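Local coordinates for protein mirolysin (Tannerella forsythia, PDB 6R7V) that is the zymogen of a pappalysin-family zinc metallopeptidase that probably cleaves proteins once a cysteine-switch block of its catalytic zinc is released, at residues A208-R216 against Q282-F290; S42-V51 against A99-R107. The protein carries 1 engineered substitution. All coordinates share one frame; numbering follows the deposited sequence. Where two conformers were deposited one is given.

Contact 1. Residues A208-R216 against Q282-F290; sequences AVGHWLDLR and QVERMRSLF. Engineered in segment 208-216: A208 (natural residue Glu). With ZN (zinc ion), chain D.
L213, D214 and L215, the turn that closes the zinc-binding helix 203-212, pack against one side of helix 280-288 in the buried interior, a mostly apolar helix-end contact with one salt bridge beside it. M286 carries the middle. Its CG lies 3.5 Å from CB of L213, and its SD reaches CD1 of L215 at 3.7 Å, so the thioether is held between two leucines that it crosses nearly at right angles. Farther along, CD2 of L213 meets the edge of the F290 ring at CE2, 3.6 Å away. The arginine chain of R285, bent at chi2 and chi3 (62° and 75°), folds back so that NH1 donates to OD2 of D214 over 2.9 Å; the hydrogen bond enters from above the carboxylate plane while staying close to the guanidinium plane. E30 holds NH2 of the same guanidinium, and W29 also donates to OD2. ND1 of H211 donates a hydrogen bond to O of L215 (2.8 Å), joining the helix to the turn and fixing the imidazole whose NE2 binds zinc. D214, with positive phi, is the C' residue of a Schellman motif, here ending the metzincin active-site helix, in which A208 is an engineered replacement for glutamate.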
loop_
_atom_site.group_PDB
_atom_site.type_symbol
_atom_site.label_atom_id
_atom_site.label_comp_id
_atom_site.label_asym_id
_atom_site.label_seq_id
_atom_site.Cartn_x
_atom_site.Cartn_y
_atom_site.Cartn_z
ATOM N N ALA A 208 1.608 1.989 -0.942
ATOM C CA ALA A 208 1.809 1.269 0.328
ATOM C C ALA A 208 0.682 0.302 0.576
ATOM O O ALA A 208 0.927 -0.814 1.051
ATOM C CB ALA A 208 1.894 2.252 1.482
ATOM N N VAL A 209 -0.566 0.722 0.315
ATOM C CA VAL A 209 -1.719 -0.177 0.517
ATOM C C VAL A 209 -1.589 -1.374 -0.461
ATOM O O VAL A 209 -1.928 -2.501 -0.079
ATOM C CB VAL A 209 -3.074 0.590 0.403
ATOM C CG1 VAL A 209 -4.274 -0.355 0.396
ATOM C CG2 VAL A 209 -3.206 1.609 1.530
ATOM N N GLY A 210 -1.042 -1.144 -1.668
ATOM C CA GLY A 210 -0.767 -2.252 -2.576
ATOM C C GLY A 210 0.132 -3.275 -1.896
ATOM O O GLY A 210 -0.152 -4.463 -1.957
ATOM N N HIS A 211 1.233 -2.840 -1.212
ATOM C CA HIS A 211 2.067 -3.818 -0.456
ATOM C C HIS A 211 1.296 -4.508 0.680
ATOM O O HIS A 211 1.468 -5.710 0.894
ATOM C CB HIS A 211 3.275 -3.134 0.170
ATOM C CG HIS A 211 4.296 -2.571 -0.784
ATOM N ND1 HIS A 211 4.918 -3.352 -1.747
ATOM C CD2 HIS A 211 4.869 -1.349 -0.789
ATOM C CE1 HIS A 211 5.844 -2.576 -2.308
ATOM N NE2 HIS A 211 5.866 -1.383 -1.752
ATOM N N TRP A 212 0.470 -3.750 1.413
ATOM C CA TRP A 212 -0.334 -4.358 2.486
ATOM C C TRP A 212 -1.304 -5.427 1.917
ATOM O O TRP A 212 -1.713 -6.352 2.648
ATOM C CB TRP A 212 -1.069 -3.207 3.182
ATOM C CG TRP A 212 -1.937 -3.610 4.326
ATOM C CD1 TRP A 212 -1.538 -3.950 5.591
ATOM C CD2 TRP A 212 -3.356 -3.654 4.319
ATOM N NE1 TRP A 212 -2.635 -4.243 6.360
ATOM C CE2 TRP A 212 -3.769 -4.113 5.591
ATOM C CE3 TRP A 212 -4.323 -3.395 3.343
ATOM C CZ2 TRP A 212 -5.125 -4.263 5.927
ATOM C CZ3 TRP A 212 -5.658 -3.554 3.669
ATOM C CH2 TRP A 212 -6.047 -4.020 4.937
ATOM N N LEU A 213 -1.641 -5.310 0.600
ATOM C CA LEU A 213 -2.458 -6.243 -0.138
ATOM C C LEU A 213 -1.608 -7.177 -1.031
ATOM O O LEU A 213 -2.086 -7.742 -2.027
ATOM C CB LEU A 213 -3.544 -5.517 -0.934
ATOM C CG LEU A 213 -4.592 -4.802 -0.065
ATOM C CD1 LEU A 213 -5.533 -4.000 -0.918
ATOM C CD2 LEU A 213 -5.361 -5.812 0.851
ATOM N N ASP A 214 -0.366 -7.400 -0.613
ATOM C CA ASP A 214 0.533 -8.446 -1.120
ATOM C C ASP A 214 1.280 -8.105 -2.408
ATOM O O ASP A 214 1.984 -8.984 -2.951
ATOM C CB ASP A 214 -0.224 -9.798 -1.309
ATOM C CG ASP A 214 0.554 -10.997 -0.851
ATOM O OD1 ASP A 214 1.467 -10.820 -0.053
ATOM O OD2 ASP A 214 0.249 -12.120 -1.322
ATOM N N LEU A 215 1.184 -6.878 -2.902
ATOM C CA LEU A 215 1.915 -6.557 -4.129
ATOM C C LEU A 215 3.348 -6.187 -3.851
ATOM O O LEU A 215 3.654 -5.565 -2.810
ATOM C CB LEU A 215 1.253 -5.392 -4.880
ATOM C CG LEU A 215 -0.200 -5.592 -5.288
ATOM C CD1 LEU A 215 -0.668 -4.424 -6.126
ATOM C CD2 LEU A 215 -0.411 -6.920 -6.034
ATOM N N ARG A 216 4.199 -6.473 -4.833
ATOM C CA ARG A 216 5.622 -6.140 -4.787
ATOM C C ARG A 216 5.950 -5.073 -5.798
ATOM O O ARG A 216 5.259 -4.900 -6.818
ATOM C CB ARG A 216 6.444 -7.378 -5.135
ATOM C CG ARG A 216 6.281 -8.491 -4.137
ATOM C CD ARG A 216 7.309 -9.539 -4.411
ATOM N NE ARG A 216 7.044 -10.752 -3.652
ATOM C CZ ARG A 216 7.875 -11.784 -3.615
ATOM N NH1 ARG A 216 9.046 -11.725 -4.239
ATOM N NH2 ARG A 216 7.551 -12.877 -2.944
ATOM N N GLN A 282 -2.640 -7.862 -10.731
ATOM C CA GLN A 282 -2.415 -7.317 -9.393
ATOM C C GLN A 282 -3.721 -7.326 -8.605
ATOM O O GLN A 282 -3.702 -7.710 -7.449
ATOM C CB GLN A 282 -1.849 -5.892 -9.489
ATOM C CG GLN A 282 -0.392 -5.848 -9.967
ATOM C CD GLN A 282 0.032 -4.424 -10.243
ATOM O OE1 GLN A 282 -0.727 -3.625 -10.808
ATOM N NE2 GLN A 282 1.251 -4.066 -9.797
ATOM N N VAL A 283 -4.848 -6.936 -9.234
ATOM C CA VAL A 283 -6.166 -6.997 -8.589
ATOM C C VAL A 283 -6.466 -8.419 -8.064
ATOM O O VAL A 283 -6.972 -8.569 -6.943
ATOM C CB VAL A 283 -7.263 -6.547 -9.583
ATOM C CG1 VAL A 283 -8.651 -6.979 -9.107
ATOM C CG2 VAL A 283 -7.179 -5.042 -9.765
ATOM N N GLU A 284 -6.237 -9.428 -8.885
ATOM C CA GLU A 284 -6.489 -10.812 -8.472
ATOM C C GLU A 284 -5.706 -11.145 -7.216
ATOM O O GLU A 284 -6.264 -11.749 -6.291
ATOM C CB GLU A 284 -6.130 -11.798 -9.592
ATOM C CG GLU A 284 -7.053 -11.766 -10.797
ATOM C CD GLU A 284 -6.573 -12.664 -11.922
ATOM O OE1 GLU A 284 -6.872 -13.880 -11.883
ATOM O OE2 GLU A 284 -5.886 -12.155 -12.837
ATOM N N ARG A 285 -4.424 -10.737 -7.161
ATOM C CA ARG A 285 -3.600 -11.047 -6.015
ATOM C C ARG A 285 -4.144 -10.343 -4.766
ATOM O O ARG A 285 -4.213 -10.955 -3.697
ATOM C CB ARG A 285 -2.151 -10.643 -6.297
ATOM C CG ARG A 285 -1.236 -10.728 -5.100
ATOM C CD ARG A 285 -1.108 -12.122 -4.534
ATOM N NE ARG A 285 -0.269 -12.950 -5.369
ATOM C CZ ARG A 285 0.944 -13.366 -5.032
ATOM N NH1 ARG A 285 1.429 -13.116 -3.825
ATOM N NH2 ARG A 285 1.653 -14.086 -5.874
ATOM N N MET A 286 -4.505 -9.065 -4.885
ATOM C CA MET A 286 -5.007 -8.312 -3.721
ATOM C C MET A 286 -6.329 -8.883 -3.215
ATOM O O MET A 286 -6.500 -9.093 -2.007
ATOM C CB MET A 286 -5.179 -6.832 -4.117
ATOM C CG MET A 286 -3.828 -6.171 -4.408
ATOM S SD MET A 286 -3.964 -4.354 -4.485
ATOM C CE MET A 286 -4.795 -4.175 -6.105
ATOM N N ARG A 287 -7.246 -9.213 -4.129
ATOM C CA ARG A 287 -8.540 -9.707 -3.687
ATOM C C ARG A 287 -8.476 -11.100 -3.065
ATOM O O ARG A 287 -9.320 -11.456 -2.229
ATOM C CB ARG A 287 -9.521 -9.748 -4.853
ATOM C CG ARG A 287 -9.857 -8.336 -5.370
ATOM C CD ARG A 287 -10.846 -8.430 -6.530
ATOM N NE ARG A 287 -12.114 -9.064 -6.151
ATOM C CZ ARG A 287 -13.090 -8.462 -5.474
ATOM N NH1 ARG A 287 -12.978 -7.178 -5.121
ATOM N NH2 ARG A 287 -14.193 -9.133 -5.149
ATOM N N SER A 288 -7.455 -11.870 -3.474
ATOM C CA SER A 288 -7.288 -13.243 -2.981
ATOM C C SER A 288 -7.098 -13.300 -1.459
ATOM O O SER A 288 -7.442 -14.323 -0.847
ATOM C CB SER A 288 -6.124 -13.934 -3.688
ATOM O OG SER A 288 -4.859 -13.474 -3.242
ATOM N N LEU A 289 -6.625 -12.213 -0.846
ATOM C CA LEU A 289 -6.419 -12.170 0.619
ATOM C C LEU A 289 -7.729 -12.185 1.371
ATOM O O LEU A 289 -7.726 -12.405 2.583
ATOM C CB LEU A 289 -5.635 -10.915 1.009
ATOM C CG LEU A 289 -4.252 -10.759 0.393
ATOM C CD1 LEU A 289 -3.686 -9.414 0.725
ATOM C CD2 LEU A 289 -3.278 -11.823 0.895
ATOM N N PHE A 290 -8.858 -12.004 0.661
ATOM C CA PHE A 290 -10.152 -11.957 1.323
ATOM C C PHE A 290 -10.964 -13.212 1.016
ATOM O O PHE A 290 -12.162 -13.230 1.275
ATOM C CB PHE A 290 -10.881 -10.681 0.927
ATOM C CG PHE A 290 -10.097 -9.460 1.329
ATOM C CD1 PHE A 290 -10.316 -8.845 2.565
ATOM C CD2 PHE A 290 -9.159 -8.900 0.465
ATOM C CE1 PHE A 290 -9.596 -7.711 2.926
ATOM C CE2 PHE A 290 -8.436 -7.766 0.833
ATOM C CZ PHE A 290 -8.646 -7.191 2.065
HETATM ZN ZN ZN D . 7.099 0.177 -2.207
HETATM O O HOH W 1 3.296 -5.770 -8.680
#

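Contact 2. Residues S42-V51 against A99-R107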
loop_
_atom_site.group_PDB
_atom_site.type_symbol
_atom_site.label_atom_id
_atom_site.label_comp_id
_atom_site.label_asym_id
_atom_site.label_seq_id
_atom_site.Cartn_x
_atom_site.Cartn_y
_atom_site.Cartn_z
ATOM N N SER A 42 -16.728 -12.522 -4.877
ATOM C CA SER A 42 -17.203 -11.964 -6.134
ATOM C C SER A 42 -17.764 -10.562 -5.902
ATOM O O SER A 42 -18.148 -9.893 -6.866
ATOM C CB SER A 42 -18.274 -12.865 -6.746
ATOM O OG SER A 42 -19.370 -12.991 -5.858
ATOM N N SER A 43 -17.830 -10.117 -4.627
ATOM C CA SER A 43 -18.427 -8.825 -4.338
ATOM C C SER A 43 -17.426 -7.805 -3.824
ATOM O O SER A 43 -16.245 -8.085 -3.635
ATOM C CB SER A 43 -19.573 -8.958 -3.352
ATOM O OG SER A 43 -19.125 -9.598 -2.172
ATOM N N THR A 44 -17.906 -6.576 -3.619
ATOM C CA THR A 44 -17.082 -5.484 -3.162
ATOM C C THR A 44 -16.489 -5.794 -1.800
ATOM O O THR A 44 -17.190 -6.288 -0.902
ATOM C CB THR A 44 -17.878 -4.177 -3.114
ATOM O OG1 THR A 44 -18.447 -3.912 -4.395
ATOM C CG2 THR A 44 -16.994 -2.999 -2.750
ATOM N N ILE A 45 -15.169 -5.564 -1.663
ATOM C CA ILE A 45 -14.445 -5.755 -0.416
ATOM C C ILE A 45 -14.392 -4.397 0.253
ATOM O O ILE A 45 -14.002 -3.423 -0.395
ATOM C CB ILE A 45 -13.039 -6.330 -0.716
ATOM C CG1 ILE A 45 -13.159 -7.765 -1.245
ATOM C CG2 ILE A 45 -12.142 -6.238 0.526
ATOM C CD1 ILE A 45 -11.865 -8.295 -1.885
ATOM N N LEU A 46 -14.831 -4.317 1.516
ATOM C CA LEU A 46 -14.829 -3.055 2.250
ATOM C C LEU A 46 -13.764 -3.097 3.339
ATOM O O LEU A 46 -13.728 -4.027 4.143
ATOM C CB LEU A 46 -16.229 -2.819 2.861
ATOM C CG LEU A 46 -16.392 -1.605 3.784
ATOM C CD1 LEU A 46 -16.030 -0.306 3.080
ATOM C CD2 LEU A 46 -17.840 -1.536 4.287
ATOM N N ILE A 47 -12.962 -2.043 3.396
ATOM C CA ILE A 47 -11.888 -1.926 4.365
ATOM C C ILE A 47 -12.162 -0.781 5.322
ATOM O O ILE A 47 -12.034 0.371 4.908
ATOM C CB ILE A 47 -10.538 -1.661 3.644
ATOM C CG1 ILE A 47 -10.212 -2.681 2.532
ATOM C CG2 ILE A 47 -9.369 -1.546 4.669
ATOM C CD1 ILE A 47 -9.976 -3.995 2.918
ATOM N N PRO A 48 -12.460 -1.056 6.615
ATOM C CA PRO A 48 -12.545 0.029 7.624
ATOM C C PRO A 48 -11.161 0.567 7.900
ATOM O O PRO A 48 -10.219 -0.212 8.069
ATOM C CB PRO A 48 -13.085 -0.697 8.884
ATOM C CG PRO A 48 -13.639 -2.030 8.380
ATOM C CD PRO A 48 -12.699 -2.378 7.230
ATOM N N VAL A 49 -11.007 1.896 7.930
ATOM C CA VAL A 49 -9.713 2.519 8.097
ATOM C C VAL A 49 -9.686 3.376 9.340
ATOM O O VAL A 49 -10.626 4.109 9.627
ATOM C CB VAL A 49 -9.396 3.405 6.848
ATOM C CG1 VAL A 49 -8.072 4.172 7.007
ATOM C CG2 VAL A 49 -9.366 2.563 5.566
ATOM N N VAL A 50 -8.567 3.352 10.042
ATOM C CA VAL A 50 -8.272 4.315 11.087
ATOM C C VAL A 50 -6.956 4.982 10.726
ATOM O O VAL A 50 -5.969 4.311 10.374
ATOM C CB VAL A 50 -8.278 3.716 12.513
ATOM C CG1 VAL A 50 -7.300 2.538 12.659
ATOM C CG2 VAL A 50 -8.023 4.792 13.571
ATOM N N VAL A 51 -6.974 6.310 10.726
ATOM C CA VAL A 51 -5.755 7.102 10.466
ATOM C C VAL A 51 -5.244 7.653 11.776
ATOM O O VAL A 51 -5.971 8.394 12.475
ATOM C CB VAL A 51 -6.042 8.227 9.453
ATOM C CG1 VAL A 51 -4.770 9.049 9.188
ATOM C CG2 VAL A 51 -6.560 7.623 8.152
ATOM N N ALA A 99 -10.032 -2.983 -8.804
ATOM C CA ALA A 99 -9.910 -3.893 -7.669
ATOM C C ALA A 99 -11.207 -4.137 -6.973
ATOM O O ALA A 99 -11.312 -5.110 -6.239
ATOM C CB ALA A 99 -8.896 -3.359 -6.661
ATOM N N ASN A 100 -12.198 -3.240 -7.129
ATOM C CA ASN A 100 -13.488 -3.399 -6.463
ATOM C C ASN A 100 -13.278 -3.563 -4.945
ATOM O O ASN A 100 -13.870 -4.423 -4.265
ATOM C CB ASN A 100 -14.296 -4.537 -7.091
ATOM C CG ASN A 100 -15.711 -4.669 -6.567
ATOM O OD1 ASN A 100 -16.309 -3.702 -6.085
ATOM N ND2 ASN A 100 -16.247 -5.876 -6.632
ATOM N N ILE A 101 -12.389 -2.706 -4.413
ATOM C CA ILE A 101 -12.102 -2.580 -2.994
ATOM C C ILE A 101 -12.434 -1.141 -2.620
ATOM O O ILE A 101 -11.946 -0.207 -3.268
ATOM C CB ILE A 101 -10.616 -2.934 -2.701
ATOM C CG1 ILE A 101 -10.320 -4.392 -3.051
ATOM C CG2 ILE A 101 -10.288 -2.670 -1.222
ATOM C CD1 ILE A 101 -8.804 -4.801 -2.947
ATOM N N GLU A 102 -13.232 -0.977 -1.558
ATOM C CA GLU A 102 -13.627 0.310 -0.976
ATOM C C GLU A 102 -12.978 0.537 0.362
ATOM O O GLU A 102 -12.812 -0.418 1.119
ATOM C CB GLU A 102 -15.148 0.329 -0.697
ATOM C CG GLU A 102 -16.077 0.513 -1.853
ATOM C CD GLU A 102 -17.533 0.325 -1.454
ATOM O OE1 GLU A 102 -17.849 0.161 -0.254
ATOM O OE2 GLU A 102 -18.354 0.257 -2.377
ATOM N N PHE A 103 -12.779 1.801 0.722
ATOM C CA PHE A 103 -12.172 2.207 1.985
ATOM C C PHE A 103 -13.087 3.181 2.655
ATOM O O PHE A 103 -13.620 4.076 1.998
ATOM C CB PHE A 103 -10.806 2.865 1.748
ATOM C CG PHE A 103 -9.796 1.959 1.094
ATOM C CD1 PHE A 103 -9.790 1.778 -0.290
ATOM C CD2 PHE A 103 -8.873 1.251 1.859
ATOM C CE1 PHE A 103 -8.860 0.932 -0.896
ATOM C CE2 PHE A 103 -7.967 0.371 1.253
ATOM C CZ PHE A 103 -7.962 0.223 -0.129
ATOM N N LYS A 104 -13.328 2.990 3.957
ATOM C CA LYS A 104 -14.156 3.946 4.691
ATOM C C LYS A 104 -13.552 4.173 6.038
ATOM O O LYS A 104 -13.174 3.212 6.717
ATOM C CB LYS A 104 -15.611 3.466 4.870
ATOM C CG LYS A 104 -16.448 3.377 3.611
ATOM C CD LYS A 104 -17.881 2.923 3.954
ATOM C CE LYS A 104 -18.572 2.441 2.713
ATOM N NZ LYS A 104 -19.990 2.088 2.964
ATOM N N LEU A 105 -13.549 5.434 6.494
ATOM C CA LEU A 105 -13.070 5.680 7.835
ATOM C C LEU A 105 -14.009 5.026 8.849
ATOM O O LEU A 105 -15.237 5.100 8.710
ATOM C CB LEU A 105 -13.010 7.182 8.104
ATOM C CG LEU A 105 -11.909 7.947 7.342
ATOM C CD1 LEU A 105 -12.083 9.471 7.551
ATOM C CD2 LEU A 105 -10.510 7.552 7.868
ATOM N N ALA A 106 -13.430 4.387 9.860
ATOM C CA ALA A 106 -14.200 3.746 10.915
ATOM C C ALA A 106 -15.094 4.733 11.638
ATOM O O ALA A 106 -14.744 5.895 11.802
ATOM C CB ALA A 106 -13.244 3.114 11.923
ATOM N N ARG A 107 -16.257 4.254 12.092
ATOM C CA ARG A 107 -17.201 5.051 12.851
ATOM C C ARG A 107 -17.400 4.468 14.243
ATOM O O ARG A 107 -18.045 5.083 15.094
ATOM C CB ARG A 107 -18.541 5.213 12.116
ATOM C CG ARG A 107 -18.397 5.958 10.784
ATOM C CD ARG A 107 -17.955 7.416 10.898
ATOM N NE ARG A 107 -18.733 8.191 11.873
ATOM C CZ ARG A 107 -19.891 8.796 11.621
ATOM N NH1 ARG A 107 -20.433 8.731 10.412
ATOM N NH2 ARG A 107 -20.513 9.472 12.578
#
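I47 and F103 are paired neighbours on adjacent parallel strands, 45-51 and 101-105, and their side chains lie side by side on one face of the sheet. The backbone bonds alternate as parallel pairing requires: O of I45 and I47 accept from N of E102 and K104, while N of I47 and V49 donate to O of E102 and K104. The pairing runs on to A106, whose N donates to O of V49 at 2.8 Å.

Followed outward, I47 first touches CD2 of F103 with its CB at 3.8 Å; this CB also lies 3.6 Å from O of E102. There it branches: CG2, anti to the backbone N, stays by the phenyl group, 4.0 Å from CD2 of F103, while CG1, also close to that carbonyl, reaches CG2 of I101 (3.8 Å) without leaving the F103 ring. Beyond CG1, the tip CD1 leaves the strand pair and packs against the F290 ring. V49 follows on the same face, its CG2 at the edge of the F103 ring. On the other face, CD1 of L46 lies 3.7 Å from CG of K104, and the extended lysine chain passes across it. At the strand start, OG1 of T44 donates to OD1 of N100 over 2.7 Å, tying the two entering loops together.

F103 also makes an edge-to-face pair with F78, and helix 64-77 lies over F103, V49 and V51 through L74, I71 and I67. Beyond strand 45-55, strand 152-157 continues the sheet through backbone bonds from L152 and I154, and M300 of helix 299-302 touches I47 and P48.

Contact 2 closes before contact 1 opens along the chain, yet their centres lie only 13 Å apart. One adds strand 101-105 to strand 45-55 of the mixed sheet; the other joins the end of active-site helix 203-212 to helix 280-288. Segment 282-290 links them: R287, whose CB points away from segment 208-216, probably donates from NH2 to O of S43 and from NH1 to O of A99, one bond to each strand's approach, while F290 packs on I47. This segment is therefore shared, touching both the turn that ends the zinc-binding helix and the start of the two strands, so the zinc-bearing helix is tied indirectly to the sheet's parallel strands.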